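PDB 3DM8: nuclear transport factor 2 family protein from Rhodopseudomonas palustris, which is of unknown function but belongs to the SnoaL-like group of the NTF2 clan and may be an isomerase. Local coordinates for residues T2-W7 with T109-G114; R15-R20 with Q62-V67; I33-Y38 with G48-K53; I101-A106 with F126-Q131. All coordinates share one frame; numbering follows the deposited sequence.

Overall arrangement
Contacts 1 and 4 set helices against strand 100-112 of the mixed sheet in an NTF2-like alpha+beta fold, contact 3 pairs two strands of that sheet and contact 2 joins two helices. Contacts 1 and 2 share helix 5-19, using its start and its end, with centres 22 Å apart. Contact 3, the hairpin of strands 33-38 and 48-51, is directly followed by helix 53-66 and lies within the span of contact 2, as both lie within that of contact 1. Contact 4 begins after contacts 2 and 3 have closed. Contacts 1 and 4, with centres 26 Å apart, hold the first and last helices to opposite ends of one strand, and both touch the second subunit.

Contact 1 of 4, residues T2-W7 with T109-G114; sequences TEHSLW and TQFQNG
At the start of helix 5-19, the first long helix of this NTF2-like fold, S5 and L6 rest on F111 near the end of strand 100-112. S5 CB lies over one face of the F111 ring, displaced toward its rim: it is 3.6 Å from the ring centroid and 18° off the normal, a CH-pi contact. The ring presents CD2 to S5 CB at 3.5 Å. L6 comes at the same ring obliquely, its backbone N 3.8 Å from F111 CZ. Two residues earlier on the strand, T109 OG1 is reached by L6 CD1 at 4.0 Å, the two side chains crossing at about a right angle; T109 OG1 is hydrogen-bonded to A84 O. H4 is the N-cap: its ND1 accepts from L6 N at 2.9 Å with an N-H...N angle of 163°, the donor lying close to the imidazole plane. H4 NE2 pairs with G80 O, and S5 OG with R8 NH2. With both ring nitrogens engaged, the imidazole rotation should be fixed, while the helix start meets the strand through S5 CB over the F111 face and oblique contacts from L6; the hydrogen bonds of H4 and S5 run to other partners.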
loop_
_atom_site.group_PDB
_atom_site.type_symbol
_atom_site.label_atom_id
_atom_site.label_comp_id
_atom_site.label_asym_id
_atom_site.label_seq_id
_atom_site.Cartn_x
_atom_site.Cartn_y
_atom_site.Cartn_z
ATOM N N THR A 2 -7.565 -0.492 25.903
ATOM C CA THR A 2 -6.153 -0.181 25.760
ATOM C C THR A 2 -5.274 -1.165 24.957
ATOM O O THR A 2 -4.078 -0.872 24.828
ATOM C CB THR A 2 -5.524 0.062 27.143
ATOM O OG1 THR A 2 -5.541 -1.158 27.876
ATOM C CG2 THR A 2 -6.326 1.137 27.918
ATOM N N GLU A 3 -5.815 -2.278 24.422
ATOM C CA GLU A 3 -5.067 -3.079 23.399
ATOM C C GLU A 3 -5.789 -3.202 22.070
ATOM O O GLU A 3 -6.751 -3.948 21.908
ATOM C CB GLU A 3 -4.647 -4.497 23.795
ATOM C CG GLU A 3 -3.593 -5.003 22.739
ATOM C CD GLU A 3 -3.305 -6.502 22.717
ATOM O OE1 GLU A 3 -2.260 -6.905 22.110
ATOM O OE2 GLU A 3 -4.118 -7.286 23.252
ATOM N N HIS A 4 -5.232 -2.497 21.106
ATOM C CA HIS A 4 -5.867 -2.348 19.813
ATOM C C HIS A 4 -6.058 -3.709 19.130
ATOM O O HIS A 4 -5.200 -4.568 19.163
ATOM C CB HIS A 4 -5.064 -1.385 18.947
ATOM C CG HIS A 4 -5.857 -0.795 17.828
ATOM N ND1 HIS A 4 -6.140 -1.496 16.688
ATOM C CD2 HIS A 4 -6.448 0.418 17.683
ATOM C CE1 HIS A 4 -6.870 -0.746 15.879
ATOM N NE2 HIS A 4 -7.057 0.430 16.456
ATOM N N SER A 5 -7.213 -3.840 18.493
ATOM C CA SER A 5 -7.604 -5.034 17.736
ATOM C C SER A 5 -6.615 -5.380 16.660
ATOM O O SER A 5 -6.514 -6.546 16.252
ATOM C CB SER A 5 -9.008 -4.865 17.131
ATOM O OG SER A 5 -9.995 -4.869 18.176
ATOM N N LEU A 6 -5.885 -4.384 16.190
ATOM C CA LEU A 6 -4.880 -4.655 15.126
ATOM C C LEU A 6 -3.785 -5.613 15.664
ATOM O O LEU A 6 -3.340 -6.564 14.999
ATOM C CB LEU A 6 -4.248 -3.362 14.648
ATOM C CG LEU A 6 -3.114 -3.523 13.634
ATOM C CD1 LEU A 6 -3.662 -4.148 12.336
ATOM C CD2 LEU A 6 -2.300 -2.203 13.391
ATOM N N TRP A 7 -3.370 -5.330 16.885
ATOM C CA TRP A 7 -2.320 -6.133 17.548
ATOM C C TRP A 7 -2.811 -7.567 17.826
ATOM O O TRP A 7 -2.056 -8.563 17.709
ATOM C CB TRP A 7 -1.772 -5.439 18.810
ATOM C CG TRP A 7 -1.390 -3.978 18.553
ATOM C CD1 TRP A 7 -1.789 -2.898 19.259
ATOM C CD2 TRP A 7 -0.568 -3.484 17.497
ATOM N NE1 TRP A 7 -1.244 -1.745 18.721
ATOM C CE2 TRP A 7 -0.513 -2.082 17.622
ATOM C CE3 TRP A 7 0.109 -4.091 16.444
ATOM C CZ2 TRP A 7 0.214 -1.281 16.747
ATOM C CZ3 TRP A 7 0.851 -3.290 15.577
ATOM C CH2 TRP A 7 0.904 -1.912 15.740
ATOM N N THR A 109 -7.407 -1.722 7.775
ATOM C CA THR A 109 -8.325 -2.604 8.469
ATOM C C THR A 109 -9.433 -1.834 9.191
ATOM O O THR A 109 -9.251 -0.723 9.651
ATOM C CB THR A 109 -7.573 -3.443 9.545
ATOM O OG1 THR A 109 -6.798 -2.579 10.327
ATOM C CG2 THR A 109 -6.596 -4.401 8.916
ATOM N N GLN A 110 -10.581 -2.462 9.231
ATOM C CA GLN A 110 -11.708 -1.987 9.988
ATOM C C GLN A 110 -12.167 -3.104 10.926
ATOM O O GLN A 110 -12.110 -4.289 10.576
ATOM C CB GLN A 110 -12.874 -1.595 9.036
ATOM C CG GLN A 110 -12.582 -0.466 8.019
ATOM C CD GLN A 110 -12.552 0.947 8.580
ATOM O OE1 GLN A 110 -13.170 1.269 9.628
ATOM N NE2 GLN A 110 -11.856 1.832 7.858
ATOM N N PHE A 111 -12.634 -2.709 12.106
ATOM C CA PHE A 111 -13.100 -3.637 13.116
ATOM C C PHE A 111 -14.443 -3.209 13.685
ATOM O O PHE A 111 -14.796 -2.021 13.711
ATOM C CB PHE A 111 -12.115 -3.735 14.278
ATOM C CG PHE A 111 -10.731 -4.099 13.885
ATOM C CD1 PHE A 111 -9.819 -3.125 13.486
ATOM C CD2 PHE A 111 -10.314 -5.421 13.967
ATOM C CE1 PHE A 111 -8.531 -3.458 13.120
ATOM C CE2 PHE A 111 -9.007 -5.767 13.571
ATOM C CZ PHE A 111 -8.144 -4.810 13.141
ATOM N N GLN A 112 -15.168 -4.213 14.148
ATOM C CA GLN A 112 -16.411 -3.994 14.844
ATOM C C GLN A 112 -16.539 -5.058 15.893
ATOM O O GLN A 112 -16.416 -6.253 15.621
ATOM C CB GLN A 112 -17.581 -4.044 13.882
ATOM C CG GLN A 112 -17.594 -2.924 12.892
ATOM N N ASN A 113 -16.722 -4.592 17.104
ATOM C CA ASN A 113 -16.990 -5.472 18.205
ATOM C C ASN A 113 -15.850 -6.441 18.338
ATOM O O ASN A 113 -16.022 -7.589 18.740
ATOM C CB ASN A 113 -18.277 -6.225 17.962
ATOM C CG ASN A 113 -19.490 -5.360 18.159
ATOM O OD1 ASN A 113 -19.589 -4.604 19.135
ATOM N ND2 ASN A 113 -20.435 -5.474 17.237
ATOM N N GLY A 114 -14.700 -5.935 17.968
ATOM C CA GLY A 114 -13.408 -6.573 18.224
ATOM C C GLY A 114 -13.094 -7.589 17.167
ATOM O O GLY A 114 -12.157 -8.393 17.283
#

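Contact 2 of 4, residues R15-R20 with Q62-V67; sequences RALNDR and QIADSV
Helices 15-19 and 62-66 run roughly parallel, their axes 8.2 Å apart at closest approach with a signed crossing angle of -33°. The backbones come nearest at L17 and A64, whose CA atoms are 4.2 Å apart, a closeness that the small methyl of A64 permits. A64 CB points toward the first helix and sits 3.8 Å from L17 CA. Beside it, L17 CD2 packs against I63 CG2 at 4.0 Å; with chi1 at -63° the leucine CG stands beside its backbone N, which brings the branched end to the second helix. These helices end 5-19 and 53-66 of the NTF2-like fold, and the second passes directly into strand 67-79. R20, the first residue after its helix and with positive phi, folds back at chi2 and chi3 to lay one guanidinium face over A64 CB, which is 3.3 Å from R20 NE. The same group grips D65 end-on: NH1 and NH2 of R20 both donate to D65 OD1, at 2.6 and 2.8 Å, in a salt bridge with planes 76° apart. Both bonds are well bent, NH1 meeting OD1 from above the carboxylate plane. D65 OD2 is held by R61 NH1, so two arginines share the carboxylate, probably favouring its charged form.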
loop_
_atom_site.group_PDB
_atom_site.type_symbol
_atom_site.label_atom_id
_atom_site.label_comp_id
_atom_site.label_asym_id
_atom_site.label_seq_id
_atom_site.Cartn_x
_atom_site.Cartn_y
_atom_site.Cartn_z
ATOM N N ARG A 15 0.169 -16.828 14.765
ATOM C CA ARG A 15 -0.082 -18.195 15.247
ATOM C C ARG A 15 -0.524 -19.095 14.091
ATOM O O ARG A 15 -0.107 -20.244 13.980
ATOM C CB ARG A 15 -1.147 -18.220 16.357
ATOM C CG ARG A 15 -0.727 -17.474 17.590
ATOM C CD ARG A 15 -1.530 -17.952 18.756
ATOM N NE ARG A 15 -1.287 -17.184 19.970
ATOM C CZ ARG A 15 -0.373 -17.500 20.885
ATOM N NH1 ARG A 15 0.420 -18.555 20.711
ATOM N NH2 ARG A 15 -0.235 -16.743 21.963
ATOM N N ALA A 16 -1.363 -18.543 13.210
ATOM C CA ALA A 16 -1.968 -19.342 12.162
ATOM C C ALA A 16 -0.890 -19.627 11.128
ATOM O O ALA A 16 -0.686 -20.780 10.723
ATOM C CB ALA A 16 -3.183 -18.677 11.533
ATOM N N LEU A 17 -0.154 -18.599 10.737
ATOM C CA LEU A 17 0.780 -18.763 9.620
ATOM C C LEU A 17 1.998 -19.553 10.027
ATOM O O LEU A 17 2.551 -20.340 9.238
ATOM C CB LEU A 17 1.221 -17.416 9.053
ATOM C CG LEU A 17 0.106 -16.571 8.454
ATOM C CD1 LEU A 17 0.736 -15.362 7.719
ATOM C CD2 LEU A 17 -0.880 -17.324 7.562
ATOM N N ASN A 18 2.444 -19.347 11.262
ATOM C CA ASN A 18 3.713 -19.940 11.661
ATOM C C ASN A 18 3.531 -21.251 12.367
ATOM O O ASN A 18 4.273 -22.229 12.131
ATOM C CB ASN A 18 4.591 -18.965 12.437
ATOM C CG ASN A 18 5.562 -18.238 11.504
ATOM O OD1 ASN A 18 5.236 -18.014 10.333
ATOM N ND2 ASN A 18 6.755 -17.917 11.994
ATOM N N ASP A 19 2.504 -21.320 13.199
ATOM C CA ASP A 19 2.324 -22.529 14.049
ATOM C C ASP A 19 1.163 -23.408 13.620
ATOM O O ASP A 19 0.889 -24.442 14.235
ATOM C CB ASP A 19 2.144 -22.144 15.526
ATOM C CG ASP A 19 3.357 -21.471 16.101
ATOM O OD1 ASP A 19 3.269 -20.307 16.535
ATOM O OD2 ASP A 19 4.430 -22.088 16.093
ATOM N N ARG A 20 0.488 -22.983 12.568
ATOM C CA ARG A 20 -0.728 -23.641 12.073
ATOM C C ARG A 20 -1.789 -23.827 13.146
ATOM O O ARG A 20 -2.502 -24.826 13.166
ATOM C CB ARG A 20 -0.429 -24.991 11.437
ATOM C CG ARG A 20 0.798 -24.990 10.648
ATOM C CD ARG A 20 0.755 -23.984 9.521
ATOM N NE ARG A 20 -0.398 -24.107 8.631
ATOM C CZ ARG A 20 -0.399 -24.778 7.472
ATOM N NH1 ARG A 20 -1.480 -24.778 6.708
ATOM N NH2 ARG A 20 0.665 -25.449 7.084
ATOM N N GLN A 62 -3.754 -21.391 2.891
ATOM C CA GLN A 62 -2.883 -21.454 1.721
ATOM C C GLN A 62 -1.585 -20.670 1.920
ATOM O O GLN A 62 -0.500 -21.110 1.548
ATOM C CB GLN A 62 -3.611 -20.917 0.514
ATOM C CG GLN A 62 -4.757 -21.759 0.082
ATOM C CD GLN A 62 -5.540 -21.074 -1.032
ATOM O OE1 GLN A 62 -6.149 -20.034 -0.841
ATOM N NE2 GLN A 62 -5.501 -21.655 -2.205
ATOM N N ILE A 63 -1.690 -19.500 2.520
ATOM C CA ILE A 63 -0.490 -18.699 2.819
ATOM C C ILE A 63 0.390 -19.450 3.831
ATOM O O ILE A 63 1.593 -19.516 3.668
ATOM C CB ILE A 63 -0.821 -17.270 3.386
ATOM C CG1 ILE A 63 -1.512 -16.452 2.309
ATOM C CG2 ILE A 63 0.458 -16.591 3.846
ATOM C CD1 ILE A 63 -2.173 -15.139 2.815
ATOM N N ALA A 64 -0.220 -20.008 4.876
ATOM C CA ALA A 64 0.540 -20.725 5.921
ATOM C C ALA A 64 1.336 -21.882 5.326
ATOM O O ALA A 64 2.435 -22.216 5.756
ATOM C CB ALA A 64 -0.387 -21.257 6.998
ATOM N N ASP A 65 0.690 -22.548 4.384
ATOM C CA ASP A 65 1.289 -23.682 3.655
ATOM C C ASP A 65 2.492 -23.264 2.845
ATOM O O ASP A 65 3.447 -24.026 2.710
ATOM C CB ASP A 65 0.308 -24.289 2.660
ATOM C CG ASP A 65 -0.594 -25.299 3.275
ATOM O OD1 ASP A 65 -0.451 -25.620 4.476
ATOM O OD2 ASP A 65 -1.457 -25.809 2.539
ATOM N N SER A 66 2.453 -22.033 2.339
ATOM C CA SER A 66 3.397 -21.537 1.325
ATOM C C SER A 66 4.652 -20.861 1.877
ATOM O O SER A 66 5.682 -20.804 1.184
ATOM C CB SER A 66 2.727 -20.525 0.405
ATOM O OG SER A 66 1.690 -21.135 -0.342
ATOM N N VAL A 67 4.528 -20.289 3.065
ATOM C CA VAL A 67 5.580 -19.452 3.644
ATOM C C VAL A 67 5.760 -19.662 5.139
ATOM O O VAL A 67 4.867 -20.093 5.852
ATOM C CB VAL A 67 5.341 -17.939 3.394
ATOM C CG1 VAL A 67 5.250 -17.608 1.896
ATOM C CG2 VAL A 67 4.115 -17.455 4.123
#

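Contact 3 of 4, residues I33-Y38 with G48-K53; sequences IDWAIY and GARQGK. With CE9 (dodecyl nona ethylene glycol ether), chain B.
Strands 33-38 and 48-51 form an antiparallel hairpin, their axes 4.5 Å apart at closest approach and their directions 168° apart. W35 with R50 and I37 with G48 are hydrogen-bonded pairs, R50 N reaching W35 O at 2.8 Å; D34 with Q51 and A36 with A49 are non-hydrogen-bonded pairs. G52 N extends the bonding to I33 O at 2.8 Å, nearly straight. On the face with D34 and Q51, these two side chains run alongside each other in the same direction, their carboxylate and amide planes 84° apart. A water joins them, donating to D34 OD1 and W35 O and accepting from Q51 NE2. The amide of Q51 also lies against the bound detergent, with OE1 3.1 Å from CE9 O34. A36 CB meets A49 CB at 4.1 Å on this face. On the other, W35 CG is anti to the backbone N (chi1 170°), and the indole crosses R50 obliquely, CD1 touching R50 CB at 4.0 Å. A second water in the indole plane accepts from W35 NE1 and donates to G48 O. R50 NH1 donates to A49 O at 3.0 Å and also binds F47 O. D34 OD1 makes a salt bridge with R120 of strand 115-123, the sheet neighbour of strand 33-38. I33, W35 and R50 pack on helix 53-66; strand 48-51 is outermost in the sheet within this chain.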
loop_
_atom_site.group_PDB
_atom_site.type_symbol
_atom_site.label_atom_id
_atom_site.label_comp_id
_atom_site.label_asym_id
_atom_site.label_seq_id
_atom_site.Cartn_x
_atom_site.Cartn_y
_atom_site.Cartn_z
ATOM N N ILE A 33 -16.738 -10.863 6.919
ATOM C CA ILE A 33 -15.600 -10.035 6.515
ATOM C C ILE A 33 -15.570 -9.751 5.009
ATOM O O ILE A 33 -15.826 -10.621 4.149
ATOM C CB ILE A 33 -14.260 -10.647 6.955
ATOM C CG1 ILE A 33 -13.078 -9.682 6.667
ATOM C CG2 ILE A 33 -14.040 -12.040 6.275
ATOM C CD1 ILE A 33 -11.813 -10.029 7.402
ATOM N N ASP A 34 -15.205 -8.499 4.705
ATOM C CA ASP A 34 -15.004 -8.018 3.330
ATOM C C ASP A 34 -13.526 -7.794 3.119
ATOM O O ASP A 34 -12.938 -6.902 3.678
ATOM C CB ASP A 34 -15.781 -6.720 3.155
ATOM C CG ASP A 34 -15.704 -6.131 1.776
ATOM O OD1 ASP A 34 -14.719 -6.318 1.037
ATOM O OD2 ASP A 34 -16.698 -5.405 1.456
ATOM N N TRP A 35 -12.915 -8.700 2.347
ATOM C CA TRP A 35 -11.452 -8.839 2.262
ATOM C C TRP A 35 -10.909 -8.719 0.857
ATOM O O TRP A 35 -11.526 -9.193 -0.132
ATOM C CB TRP A 35 -11.092 -10.249 2.786
ATOM C CG TRP A 35 -9.694 -10.808 2.639
ATOM C CD1 TRP A 35 -9.124 -11.366 1.514
ATOM C CD2 TRP A 35 -8.783 -11.063 3.700
ATOM N NE1 TRP A 35 -7.884 -11.862 1.813
ATOM C CE2 TRP A 35 -7.657 -11.699 3.158
ATOM C CE3 TRP A 35 -8.804 -10.808 5.060
ATOM C CZ2 TRP A 35 -6.586 -12.080 3.938
ATOM C CZ3 TRP A 35 -7.724 -11.117 5.822
ATOM C CH2 TRP A 35 -6.618 -11.743 5.288
ATOM N N ALA A 36 -9.745 -8.076 0.734
ATOM C CA ALA A 36 -9.003 -8.154 -0.566
ATOM C C ALA A 36 -7.540 -7.938 -0.410
ATOM O O ALA A 36 -7.080 -7.017 0.268
ATOM C CB ALA A 36 -9.594 -7.154 -1.654
ATOM N N ILE A 37 -6.775 -8.779 -1.095
ATOM C CA ILE A 37 -5.348 -8.544 -1.226
ATOM C C ILE A 37 -5.066 -8.412 -2.687
ATOM O O ILE A 37 -5.372 -9.303 -3.426
ATOM C CB ILE A 37 -4.465 -9.695 -0.681
ATOM C CG1 ILE A 37 -4.717 -9.980 0.777
ATOM C CG2 ILE A 37 -2.949 -9.365 -0.897
ATOM C CD1 ILE A 37 -4.099 -11.350 1.185
ATOM N N TYR A 38 -4.510 -7.280 -3.095
ATOM C CA TYR A 38 -4.349 -7.006 -4.521
ATOM C C TYR A 38 -3.034 -7.581 -5.010
ATOM O O TYR A 38 -1.963 -7.079 -4.728
ATOM C CB TYR A 38 -4.439 -5.500 -4.824
ATOM C CG TYR A 38 -5.804 -4.960 -4.460
ATOM C CD1 TYR A 38 -5.983 -4.214 -3.306
ATOM C CD2 TYR A 38 -6.925 -5.256 -5.223
ATOM C CE1 TYR A 38 -7.192 -3.749 -2.934
ATOM C CE2 TYR A 38 -8.181 -4.773 -4.840
ATOM C CZ TYR A 38 -8.289 -4.024 -3.674
ATOM O OH TYR A 38 -9.484 -3.502 -3.222
ATOM N N GLY A 48 -6.551 -11.804 -4.132
ATOM C CA GLY A 48 -7.808 -11.341 -4.566
ATOM C C GLY A 48 -8.831 -11.068 -3.504
ATOM O O GLY A 48 -8.556 -11.103 -2.304
ATOM N N ALA A 49 -10.036 -10.808 -3.965
ATOM C CA ALA A 49 -11.131 -10.486 -3.031
ATOM C C ALA A 49 -11.782 -11.746 -2.521
ATOM O O ALA A 49 -11.930 -12.737 -3.247
ATOM C CB ALA A 49 -12.192 -9.598 -3.756
ATOM N N ARG A 50 -12.204 -11.686 -1.271
ATOM C CA ARG A 50 -12.997 -12.738 -0.653
ATOM C C ARG A 50 -14.084 -12.118 0.253
ATOM O O ARG A 50 -13.899 -11.024 0.816
ATOM C CB ARG A 50 -12.108 -13.663 0.218
ATOM C CG ARG A 50 -10.945 -14.394 -0.436
ATOM C CD ARG A 50 -11.404 -15.346 -1.544
ATOM N NE ARG A 50 -10.243 -16.122 -2.014
ATOM C CZ ARG A 50 -9.370 -15.687 -2.906
ATOM N NH1 ARG A 50 -9.563 -14.542 -3.498
ATOM N NH2 ARG A 50 -8.342 -16.444 -3.269
ATOM N N GLN A 51 -15.177 -12.837 0.380
ATOM C CA GLN A 51 -16.226 -12.492 1.329
ATOM C C GLN A 51 -16.425 -13.657 2.282
ATOM O O GLN A 51 -16.679 -14.793 1.858
ATOM C CB GLN A 51 -17.563 -12.230 0.637
ATOM C CG GLN A 51 -17.515 -11.325 -0.525
ATOM C CD GLN A 51 -16.814 -10.030 -0.241
ATOM O OE1 GLN A 51 -17.037 -9.364 0.797
ATOM N NE2 GLN A 51 -15.945 -9.644 -1.186
ATOM N N GLY A 52 -16.487 -13.314 3.573
ATOM C CA GLY A 52 -16.802 -14.266 4.630
ATOM C C GLY A 52 -15.612 -14.915 5.269
ATOM O O GLY A 52 -14.579 -15.147 4.639
ATOM N N LYS A 53 -15.785 -15.272 6.542
ATOM C CA LYS A 53 -14.758 -15.906 7.298
ATOM C C LYS A 53 -14.218 -17.173 6.712
ATOM O O LYS A 53 -12.980 -17.410 6.714
ATOM C CB LYS A 53 -15.219 -16.127 8.770
ATOM C CG LYS A 53 -14.259 -17.012 9.595
ATOM C CD LYS A 53 -14.544 -16.906 11.075
ATOM C CE LYS A 53 -15.413 -17.922 11.573
ATOM N NZ LYS A 53 -15.306 -18.133 13.099
HETATM C C29 CE9 B . -20.261 -7.610 -5.752
HETATM C C30 CE9 B . -18.921 -7.912 -5.083
HETATM O O31 CE9 B . -18.945 -7.408 -3.749
HETATM C C32 CE9 B . -17.740 -7.645 -3.030
HETATM C C33 CE9 B . -17.866 -7.001 -1.663
HETATM O O34 CE9 B . -18.920 -7.643 -0.959
HETATM C C35 CE9 B . -19.799 -6.698 -0.372
HETATM C C36 CE9 B . -20.430 -7.301 0.865
HETATM O O37 CE9 B . -21.718 -7.785 0.508
HETATM C C38 CE9 B . -22.604 -6.736 0.147
HETATM C C39 CE9 B . -23.276 -7.075 -1.173
HETATM O OXT CE9 B . -24.686 -6.915 -0.993
HETATM O O HOH W 1 -13.723 -7.824 -1.036
HETATM O O HOH W 2 -6.787 -12.588 -0.716
#

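Contact 4 of 4, residues I101-A106 with F126-Q131; sequences ISVRMA and FDLVEQ
The Q131 amide lies along the backbone of S102 and takes up both of its polar atoms. S102 N donates to Q131 OE1 at 2.8 Å, nearly straight at 175°, and Q131 NE2 returns a bond to S102 O at 2.7 Å, in the carbonyl plane. The Q131 side chain leaves its backbone with CG opposite the carbonyl carbon (chi1 -73°) and runs extended beyond it, carrying the amide across to the strand; the two bonds together should fix which end of the amide is oxygen. The contact lays the C-terminal helix 125-133 against strand 100-112 of the curved NTF2-like sheet; the axes of segments 101-106 and 126-131 run antiparallel at 169° and approach to 8.4 Å. One turn earlier, L128 turns its CG away from the backbone N, and its CD1 branch alone does the touching: it meets I101 CG2 at 3.7 Å and V103 CG2 at 4.1 Å. L123 of strand 115-123 and the loop residues F44 and F47 also pack on L128.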
loop_
_atom_site.group_PDB
_atom_site.type_symbol
_atom_site.label_atom_id
_atom_site.label_comp_id
_atom_site.label_asym_id
_atom_site.label_seq_id
_atom_site.Cartn_x
_atom_site.Cartn_y
_atom_site.Cartn_z
ATOM N N ILE A 101 12.274 -14.398 0.681
ATOM C CA ILE A 101 11.495 -13.386 0.045
ATOM C C ILE A 101 11.171 -12.314 1.067
ATOM O O ILE A 101 10.854 -12.619 2.181
ATOM C CB ILE A 101 10.200 -13.970 -0.550
ATOM C CG1 ILE A 101 10.520 -15.006 -1.641
ATOM C CG2 ILE A 101 9.276 -12.805 -1.045
ATOM C CD1 ILE A 101 9.299 -15.780 -2.096
ATOM N N SER A 102 11.334 -11.071 0.660
ATOM C CA SER A 102 10.909 -9.905 1.487
ATOM C C SER A 102 9.704 -9.271 0.824
ATOM O O SER A 102 9.694 -9.075 -0.400
ATOM C CB SER A 102 12.096 -8.942 1.636
ATOM O OG SER A 102 11.732 -7.684 2.173
ATOM N N VAL A 103 8.674 -8.983 1.610
ATOM C CA VAL A 103 7.404 -8.448 1.106
ATOM C C VAL A 103 7.059 -7.173 1.844
ATOM O O VAL A 103 6.983 -7.185 3.061
ATOM C CB VAL A 103 6.271 -9.463 1.322
ATOM C CG1 VAL A 103 4.985 -8.973 0.692
ATOM C CG2 VAL A 103 6.652 -10.821 0.712
ATOM N N ARG A 104 6.864 -6.077 1.104
ATOM C CA ARG A 104 6.441 -4.848 1.718
ATOM C C ARG A 104 4.956 -4.612 1.424
ATOM O O ARG A 104 4.522 -4.658 0.267
ATOM C CB ARG A 104 7.230 -3.668 1.179
ATOM C CG ARG A 104 6.818 -2.451 1.870
ATOM C CD ARG A 104 7.587 -1.253 1.423
ATOM N NE ARG A 104 8.728 -1.005 2.319
ATOM C CZ ARG A 104 9.992 -1.224 1.999
ATOM N NH1 ARG A 104 10.341 -1.773 0.842
ATOM N NH2 ARG A 104 10.923 -0.953 2.887
ATOM N N MET A 105 4.184 -4.403 2.479
ATOM C CA MET A 105 2.726 -4.362 2.355
ATOM C C MET A 105 2.170 -3.133 3.073
ATOM O O MET A 105 2.738 -2.671 4.043
ATOM C CB MET A 105 2.084 -5.617 2.943
ATOM C CG MET A 105 2.659 -6.932 2.491
ATOM S SD MET A 105 2.084 -8.307 3.577
ATOM C CE MET A 105 2.945 -7.937 5.090
ATOM N N ALA A 106 1.050 -2.645 2.559
ATOM C CA ALA A 106 0.245 -1.613 3.197
ATOM C C ALA A 106 -1.139 -2.191 3.440
ATOM O O ALA A 106 -1.782 -2.711 2.518
ATOM C CB ALA A 106 0.155 -0.380 2.301
ATOM N N PHE A 126 5.423 -6.460 -8.016
ATOM C CA PHE A 126 6.463 -6.725 -9.002
ATOM C C PHE A 126 7.706 -7.255 -8.303
ATOM O O PHE A 126 8.327 -8.264 -8.721
ATOM C CB PHE A 126 6.752 -5.484 -9.880
ATOM C CG PHE A 126 7.752 -5.742 -10.992
ATOM C CD1 PHE A 126 7.325 -6.235 -12.201
ATOM C CD2 PHE A 126 9.089 -5.490 -10.814
ATOM C CE1 PHE A 126 8.225 -6.496 -13.206
ATOM C CE2 PHE A 126 10.008 -5.729 -11.810
ATOM C CZ PHE A 126 9.582 -6.225 -13.009
ATOM N N ASP A 127 8.076 -6.606 -7.227
ATOM C CA ASP A 127 9.263 -7.015 -6.474
ATOM C C ASP A 127 9.051 -8.420 -5.949
ATOM O O ASP A 127 9.956 -9.278 -6.013
ATOM C CB ASP A 127 9.552 -6.063 -5.330
ATOM C CG ASP A 127 10.877 -6.317 -4.704
ATOM O OD1 ASP A 127 10.925 -6.427 -3.481
ATOM O OD2 ASP A 127 11.874 -6.397 -5.431
ATOM N N LEU A 128 7.817 -8.700 -5.534
ATOM C CA LEU A 128 7.485 -10.043 -4.984
ATOM C C LEU A 128 7.670 -11.087 -6.075
ATOM O O LEU A 128 8.318 -12.128 -5.879
ATOM C CB LEU A 128 6.041 -10.125 -4.432
ATOM C CG LEU A 128 5.413 -11.462 -4.053
ATOM C CD1 LEU A 128 6.253 -12.304 -3.069
ATOM C CD2 LEU A 128 3.937 -11.319 -3.511
ATOM N N VAL A 129 7.116 -10.810 -7.249
ATOM C CA VAL A 129 7.131 -11.795 -8.364
ATOM C C VAL A 129 8.573 -12.010 -8.784
ATOM O O VAL A 129 8.993 -13.131 -9.054
ATOM C CB VAL A 129 6.245 -11.390 -9.607
ATOM C CG1 VAL A 129 6.662 -12.202 -10.856
ATOM C CG2 VAL A 129 4.745 -11.558 -9.319
ATOM N N GLU A 130 9.336 -10.926 -8.859
ATOM C CA GLU A 130 10.732 -11.041 -9.263
ATOM C C GLU A 130 11.528 -11.916 -8.327
ATOM O O GLU A 130 12.350 -12.777 -8.750
ATOM C CB GLU A 130 11.412 -9.692 -9.377
ATOM C CG GLU A 130 10.967 -8.940 -10.614
ATOM C CD GLU A 130 12.110 -8.293 -11.383
ATOM O OE1 GLU A 130 13.053 -7.754 -10.744
ATOM O OE2 GLU A 130 12.039 -8.295 -12.642
ATOM N N GLN A 131 11.304 -11.692 -7.042
ATOM C CA GLN A 131 12.024 -12.465 -6.017
ATOM C C GLN A 131 11.638 -13.927 -6.055
ATOM O O GLN A 131 12.499 -14.820 -5.908
ATOM C CB GLN A 131 11.744 -11.922 -4.623
ATOM C CG GLN A 131 12.396 -10.633 -4.283
ATOM C CD GLN A 131 12.005 -10.231 -2.872
ATOM O OE1 GLN A 131 12.541 -10.761 -1.885
ATOM N NE2 GLN A 131 11.047 -9.319 -2.765
#